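Local coordinates for glyoxalase family protein (Bacillus cereus, PDB 1ZSW) that is of unknown function but binds a zinc ion and belongs to the glyoxalase/bleomycin resistance/dioxygenase superfamily, at residues N45-G53 with W118-V127. Residues are numbered along the deposited sequence; the frame is centred on the assembly and turned at random. Where two conformers were deposited one is given.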
ATOM      1  N   ASN A  45     -13.366   7.702  -6.030  1.00 22.69           N
ATOM      2  CA  ASN A  45     -14.023   6.517  -6.549  1.00 23.41           C
ATOM      3  C   ASN A  45     -13.984   6.464  -8.078  1.00 22.36           C
ATOM      4  O   ASN A  45     -13.673   5.431  -8.635  1.00 21.81           O
ATOM      5  CB  ASN A  45     -15.469   6.468  -6.026  1.00 24.04           C
ATOM      6  CG  ASN A  45     -16.263   5.259  -6.539  1.00 25.42           C
ATOM      7  OD1 ASN A  45     -17.206   5.424  -7.329  1.00 33.14           O
ATOM      8  ND2 ASN A  45     -15.897   4.059  -6.099  1.00 26.36           N
ATOM      9  N   HIS A  46     -14.250   7.592  -8.733  1.00 23.22           N
ATOM     10  CA  HIS A  46     -14.226   7.582 -10.171  1.00 25.95           C
ATOM     11  C   HIS A  46     -12.821   7.209 -10.661  1.00 24.29           C
ATOM     12  O   HIS A  46     -12.661   6.357 -11.529  1.00 24.83           O
ATOM     13  CB  HIS A  46     -14.678   8.914 -10.768  1.00 27.48           C
ATOM     14  CG  HIS A  46     -14.605   8.917 -12.262  1.00 31.21           C
ATOM     15  ND1 HIS A  46     -15.514   8.240 -13.048  1.00 38.09           N
ATOM     16  CD2 HIS A  46     -13.694   9.458 -13.109  1.00 32.80           C
ATOM     17  CE1 HIS A  46     -15.177   8.381 -14.320  1.00 37.63           C
ATOM     18  NE2 HIS A  46     -14.082   9.119 -14.384  1.00 41.59           N
ATOM     19  N   PHE A  47     -11.789   7.793 -10.068  1.00 21.83           N
ATOM     20  CA  PHE A  47     -10.454   7.520 -10.562  1.00 21.51           C
ATOM     21  C   PHE A  47      -9.989   6.095 -10.349  1.00 21.20           C
ATOM     22  O   PHE A  47      -9.494   5.441 -11.295  1.00 21.27           O
ATOM     23  CB  PHE A  47      -9.448   8.484  -9.909  1.00 21.84           C
ATOM     24  CG  PHE A  47      -8.100   8.436 -10.546  1.00 24.44           C
ATOM     25  CD1 PHE A  47      -7.854   9.103 -11.741  1.00 26.39           C
ATOM     26  CD2 PHE A  47      -7.081   7.706  -9.968  1.00 22.04           C
ATOM     27  CE1 PHE A  47      -6.592   9.054 -12.328  1.00 27.16           C
ATOM     28  CE2 PHE A  47      -5.807   7.649 -10.537  1.00 24.71           C
ATOM     29  CZ  PHE A  47      -5.557   8.339 -11.723  1.00 24.79           C
ATOM     30  N   TYR A  48     -10.147   5.583  -9.114  1.00 19.77           N
ATOM     31  CA  TYR A  48      -9.550   4.265  -8.803  1.00 18.40           C
ATOM     32  C   TYR A  48     -10.363   3.097  -9.346  1.00 18.49           C
ATOM     33  O   TYR A  48      -9.817   2.069  -9.719  1.00 19.16           O
ATOM     34  CB  TYR A  48      -9.206   4.135  -7.278  1.00 18.00           C
ATOM     35  CG  TYR A  48      -8.054   5.064  -7.021  1.00 17.07           C
ATOM     36  CD1 TYR A  48      -8.285   6.391  -6.661  1.00 16.83           C
ATOM     37  CD2 TYR A  48      -6.762   4.656  -7.315  1.00 18.40           C
ATOM     38  CE1 TYR A  48      -7.204   7.325  -6.534  1.00 19.06           C
ATOM     39  CE2 TYR A  48      -5.687   5.555  -7.186  1.00 21.30           C
ATOM     40  CZ  TYR A  48      -5.930   6.873  -6.812  1.00 20.50           C
ATOM     41  OH  TYR A  48      -4.843   7.753  -6.726  1.00 21.58           O
ATOM     42  N   LYS A  49     -11.672   3.279  -9.427  1.00 20.45           N
ATOM     43  CA  LYS A  49     -12.549   2.232  -9.946  1.00 22.26           C
ATOM     44  C   LYS A  49     -12.764   2.396 -11.441  1.00 23.36           C
ATOM     45  O   LYS A  49     -12.455   1.503 -12.200  1.00 24.12           O
ATOM     46  CB  LYS A  49     -13.875   2.225  -9.183  1.00 23.00           C
ATOM     47  CG  LYS A  49     -14.849   1.157  -9.669  1.00 24.61           C
ATOM     48  CD  LYS A  49     -16.086   1.088  -8.765  1.00 27.28           C
ATOM     49  CE  LYS A  49     -16.891   2.366  -8.860  1.00 37.19           C
ATOM     50  NZ  LYS A  49     -17.621   2.504 -10.162  1.00 43.84           N
ATOM     51  N   ASN A  50     -13.251   3.548 -11.875  1.00 23.27           N
ATOM     52  CA  ASN A  50     -13.586   3.688 -13.305  1.00 27.25           C
ATOM     53  C   ASN A  50     -12.380   3.859 -14.218  1.00 27.62           C
ATOM     54  O   ASN A  50     -12.320   3.234 -15.273  1.00 31.36           O
ATOM     55  CB  ASN A  50     -14.632   4.782 -13.511  1.00 29.22           C
ATOM     56  CG  ASN A  50     -15.933   4.451 -12.798  1.00 34.41           C
ATOM     57  OD1 ASN A  50     -16.443   5.237 -12.012  1.00 37.84           O
ATOM     58  ND2 ASN A  50     -16.430   3.236 -13.022  1.00 43.52           N
ATOM     59  N   VAL A  51     -11.403   4.663 -13.804  1.00 24.48           N
ATOM     60  CA  VAL A  51     -10.253   4.922 -14.690  1.00 24.53           C
ATOM     61  C   VAL A  51      -9.226   3.816 -14.536  1.00 23.67           C
ATOM     62  O   VAL A  51      -8.801   3.194 -15.505  1.00 23.76           O
ATOM     63  CB  VAL A  51      -9.643   6.320 -14.464  1.00 24.55           C
ATOM     64  CG1 VAL A  51      -8.423   6.552 -15.390  1.00 24.01           C
ATOM     65  CG2 VAL A  51     -10.719   7.426 -14.658  1.00 26.85           C
ATOM     66  N   LEU A  52      -8.829   3.523 -13.298  1.00 21.70           N
ATOM     67  CA  LEU A  52      -7.819   2.486 -13.076  1.00 20.69           C
ATOM     68  C   LEU A  52      -8.342   1.036 -13.106  1.00 19.00           C
ATOM     69  O   LEU A  52      -7.572   0.062 -13.167  1.00 19.61           O
ATOM     70  CB  LEU A  52      -7.106   2.760 -11.732  1.00 21.14           C
ATOM     71  CG  LEU A  52      -6.205   3.975 -11.661  1.00 24.64           C
ATOM     72  CD1 LEU A  52      -5.234   3.673 -10.488  1.00 25.70           C
ATOM     73  CD2 LEU A  52      -5.445   4.180 -12.971  1.00 25.57           C
ATOM     74  N   GLY A  53      -9.671   0.907 -13.047  1.00 21.95           N
ATOM     75  CA  GLY A  53     -10.293  -0.397 -13.213  1.00 21.12           C
ATOM     76  C   GLY A  53     -10.258  -1.319 -12.008  1.00 19.53           C
ATOM     77  O   GLY A  53     -10.490  -2.512 -12.162  1.00 22.82           O
ATOM     78  N   TRP A 118      -2.295   1.477 -21.227  1.00 24.14           N
ATOM     79  CA  TRP A 118      -2.435   2.514 -20.216  1.00 24.18           C
ATOM     80  C   TRP A 118      -2.143   3.932 -20.656  1.00 23.12           C
ATOM     81  O   TRP A 118      -2.858   4.870 -20.296  1.00 24.59           O
ATOM     82  CB  TRP A 118      -1.630   2.111 -18.964  1.00 22.52           C
ATOM     83  CG  TRP A 118      -2.424   1.037 -18.187  1.00 20.17           C
ATOM     84  CD1 TRP A 118      -2.124  -0.272 -18.051  1.00 20.42           C
ATOM     85  CD2 TRP A 118      -3.617   1.272 -17.458  1.00 21.64           C
ATOM     86  NE1 TRP A 118      -3.128  -0.909 -17.304  1.00 21.21           N
ATOM     87  CE2 TRP A 118      -4.033   0.034 -16.923  1.00 20.68           C
ATOM     88  CE3 TRP A 118      -4.409   2.411 -17.244  1.00 21.08           C
ATOM     89  CZ2 TRP A 118      -5.210  -0.094 -16.144  1.00 22.01           C
ATOM     90  CZ3 TRP A 118      -5.575   2.297 -16.452  1.00 21.96           C
ATOM     91  CH2 TRP A 118      -5.965   1.031 -15.951  1.00 20.86           C
ATOM     92  N   LYS A 119      -1.103   4.098 -21.478  1.00 26.14           N
ATOM     93  CA  LYS A 119      -0.816   5.404 -22.049  1.00 28.58           C
ATOM     94  C   LYS A 119      -2.029   5.925 -22.819  1.00 28.39           C
ATOM     95  O   LYS A 119      -2.438   7.066 -22.614  1.00 28.46           O
ATOM     96  CB  LYS A 119       0.433   5.353 -22.952  1.00 30.31           C
ATOM     97  CG  LYS A 119       0.901   6.746 -23.377  1.00 34.98           C
ATOM     98  CD  LYS A 119       2.409   6.838 -23.432  1.00 42.88           C
ATOM     99  CE  LYS A 119       2.860   8.295 -23.285  1.00 46.99           C
ATOM    100  NZ  LYS A 119       2.293   9.165 -24.359  1.00 51.85           N
ATOM    101  N   GLU A 120      -2.619   5.105 -23.692  0.50 28.95           N
ATOM    102  CA  GLU A 120      -3.817   5.571 -24.419  0.50 30.20           C
ATOM    103  C   GLU A 120      -4.980   5.884 -23.480  0.50 29.32           C
ATOM    104  O   GLU A 120      -5.655   6.908 -23.630  0.50 29.42           O
ATOM    105  CB  GLU A 120      -4.236   4.607 -25.537  0.50 30.58           C
ATOM    106  CG  GLU A 120      -5.641   4.872 -26.131  0.50 36.55           C
ATOM    107  CD  GLU A 120      -5.819   6.260 -26.749  0.50 39.56           C
ATOM    108  OE1 GLU A 120      -4.868   6.786 -27.377  0.50 41.95           O
ATOM    109  OE2 GLU A 120      -6.932   6.817 -26.617  0.50 41.94           O
ATOM    110  N   ARG A 121      -5.194   5.022 -22.486  1.00 29.68           N
ATOM    111  CA  ARG A 121      -6.275   5.246 -21.532  1.00 26.88           C
ATOM    112  C   ARG A 121      -6.109   6.546 -20.733  1.00 27.47           C
ATOM    113  O   ARG A 121      -7.067   7.267 -20.489  1.00 27.43           O
ATOM    114  CB  ARG A 121      -6.378   4.043 -20.577  1.00 24.67           C
ATOM    115  CG  ARG A 121      -7.637   4.080 -19.697  1.00 25.31           C
ATOM    116  CD  ARG A 121      -7.916   2.694 -19.095  1.00 23.34           C
ATOM    117  NE  ARG A 121      -9.141   2.750 -18.281  1.00 23.95           N
ATOM    118  CZ  ARG A 121     -10.367   2.580 -18.764  1.00 29.73           C
ATOM    119  NH1 ARG A 121     -11.415   2.654 -17.951  1.00 27.36           N
ATOM    120  NH2 ARG A 121     -10.543   2.356 -20.073  1.00 27.40           N
ATOM    121  N   PHE A 122      -4.874   6.837 -20.329  1.00 27.65           N
ATOM    122  CA  PHE A 122      -4.572   8.061 -19.620  1.00 26.91           C
ATOM    123  C   PHE A 122      -4.818   9.290 -20.507  1.00 27.91           C
ATOM    124  O   PHE A 122      -5.293  10.325 -20.019  1.00 28.61           O
ATOM    125  CB  PHE A 122      -3.118   8.039 -19.116  1.00 26.61           C
ATOM    126  CG  PHE A 122      -2.878   7.099 -17.937  1.00 25.25           C
ATOM    127  CD1 PHE A 122      -1.592   6.667 -17.633  1.00 24.07           C
ATOM    128  CD2 PHE A 122      -3.939   6.663 -17.134  1.00 28.74           C
ATOM    129  CE1 PHE A 122      -1.330   5.801 -16.540  1.00 22.32           C
ATOM    130  CE2 PHE A 122      -3.700   5.798 -16.044  1.00 24.93           C
ATOM    131  CZ  PHE A 122      -2.401   5.373 -15.746  1.00 21.34           C
ATOM    132  N   GLU A 123      -4.491   9.172 -21.795  0.70 30.31           N
ATOM    133  CA  GLU A 123      -4.763  10.251 -22.752  0.70 32.94           C
ATOM    134  C   GLU A 123      -6.270  10.489 -22.788  0.70 33.31           C
ATOM    135  O   GLU A 123      -6.748  11.612 -22.595  0.70 34.66           O
ATOM    136  CB  GLU A 123      -4.249   9.883 -24.150  0.70 31.98           C
ATOM    137  CG  GLU A 123      -2.723   9.837 -24.292  0.70 33.70           C
ATOM    138  CD  GLU A 123      -2.271   9.163 -25.583  0.70 34.53           C
ATOM    139  OE1 GLU A 123      -3.126   8.912 -26.461  0.70 40.87           O
ATOM    140  OE2 GLU A 123      -1.065   8.870 -25.712  0.70 36.59           O
ATOM    141  N   LYS A 124      -7.018   9.404 -22.983  1.00 32.90           N
ATOM    142  CA  LYS A 124      -8.472   9.453 -23.058  1.00 33.97           C
ATOM    143  C   LYS A 124      -9.122  10.105 -21.827  1.00 34.29           C
ATOM    144  O   LYS A 124     -10.057  10.896 -21.938  1.00 33.78           O
ATOM    145  CB  LYS A 124      -9.029   8.042 -23.270  1.00 34.51           C
ATOM    146  CG  LYS A 124     -10.554   7.932 -23.155  1.00 38.57           C
ATOM    147  CD  LYS A 124     -11.283   8.758 -24.220  1.00 46.14           C
ATOM    148  CE  LYS A 124     -11.132   8.147 -25.607  1.00 52.53           C
ATOM    149  NZ  LYS A 124     -11.434   6.684 -25.586  1.00 54.51           N
ATOM    150  N   PHE A 125      -8.613   9.780 -20.645  1.00 32.70           N
ATOM    151  CA  PHE A 125      -9.197  10.287 -19.425  1.00 31.38           C
ATOM    152  C   PHE A 125      -8.524  11.526 -18.843  1.00 32.45           C
ATOM    153  O   PHE A 125      -8.859  11.950 -17.729  1.00 32.54           O
ATOM    154  CB  PHE A 125      -9.247   9.168 -18.380  1.00 31.73           C
ATOM    155  CG  PHE A 125     -10.364   8.193 -18.604  1.00 31.35           C
ATOM    156  CD1 PHE A 125     -10.139   7.031 -19.323  1.00 30.71           C
ATOM    157  CD2 PHE A 125     -11.634   8.439 -18.095  1.00 33.74           C
ATOM    158  CE1 PHE A 125     -11.165   6.124 -19.532  1.00 33.81           C
ATOM    159  CE2 PHE A 125     -12.671   7.535 -18.296  1.00 32.93           C
ATOM    160  CZ  PHE A 125     -12.436   6.382 -19.007  1.00 34.17           C
ATOM    161  N   ASP A 126      -7.606  12.123 -19.611  1.00 31.23           N
ATOM    162  CA  ASP A 126      -6.891  13.326 -19.193  1.00 32.57           C
ATOM    163  C   ASP A 126      -6.150  13.164 -17.863  1.00 30.40           C
ATOM    164  O   ASP A 126      -6.092  14.087 -17.039  1.00 31.84           O
ATOM    165  CB  ASP A 126      -7.819  14.545 -19.159  1.00 34.07           C
ATOM    166  CG  ASP A 126      -8.261  14.976 -20.547  1.00 40.69           C
ATOM    167  OD1 ASP A 126      -7.431  14.928 -21.491  1.00 46.61           O
ATOM    168  OD2 ASP A 126      -9.444  15.365 -20.687  1.00 46.87           O
ATOM    169  N   VAL A 127      -5.576  11.987 -17.686  1.00 29.37           N
ATOM    170  CA  VAL A 127      -4.736  11.710 -16.540  1.00 26.09           C
ATOM    171  C   VAL A 127      -3.333  12.210 -16.826  1.00 25.87           C
ATOM    172  O   VAL A 127      -2.757  11.899 -17.879  1.00 28.77           O
ATOM    173  CB  VAL A 127      -4.649  10.185 -16.285  1.00 26.74           C
ATOM    174  CG1 VAL A 127      -3.744   9.906 -15.067  1.00 25.45           C
ATOM    175  CG2 VAL A 127      -6.068   9.606 -16.083  1.00 24.99           C
TER
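The guanidinium of Arg121 presents its edge to the carbonyls of Asn50 and Val51, both oxygens near its plane, while Phe125 CE1 sits over the centre of one face, 3.7 Å above the guanidinium plane. NE donates to Val51 O at 2.8 Å, almost straight (177°) and on a lone pair of the carbonyl; NH1 reaches Asn50 O at 2.9 Å along a more bent path. With CG anti to the backbone N (chi1 -170°) and the chain extended from CG to NE, the group spans the gap between the helices. The two bonds together fix the rotation of the guanidinium. The indole of Trp118 turns its edge to the same carbonyl region, CH2 lying 3.4 Å from Leu52 O, and its NE1 is bonded to His176 O. Both helices belong to the N-terminal glyoxalase-superfamily region, each packing side chains on strand 138-144; the axes of the two short helical segments come within 12.5 Å, with 140° between their N-to-C directions, leaving side chains to fill the interval. A Schellman motif with Asp126 as C-prime residue ends helix 112-124, Val127 N bonding to Phe122 O, and the chain brings Val127 back toward helix 41-51. There its CG2 meets the edge of the Phe47 ring at CE1 (3.8 Å) and Val51 CG1 tip to tip, while its CG1 lies over one face of Phe122, offset to the rim. The side chains of Val51 and Phe125 slide past each other in opposite directions, Val51 CG2 nearest Phe125 CD2 at 3.7 Å. Leu52 CD2 lies in the plane of the Phe122 ring, 3.9 Å from CE2, and also touches Trp118 CZ3.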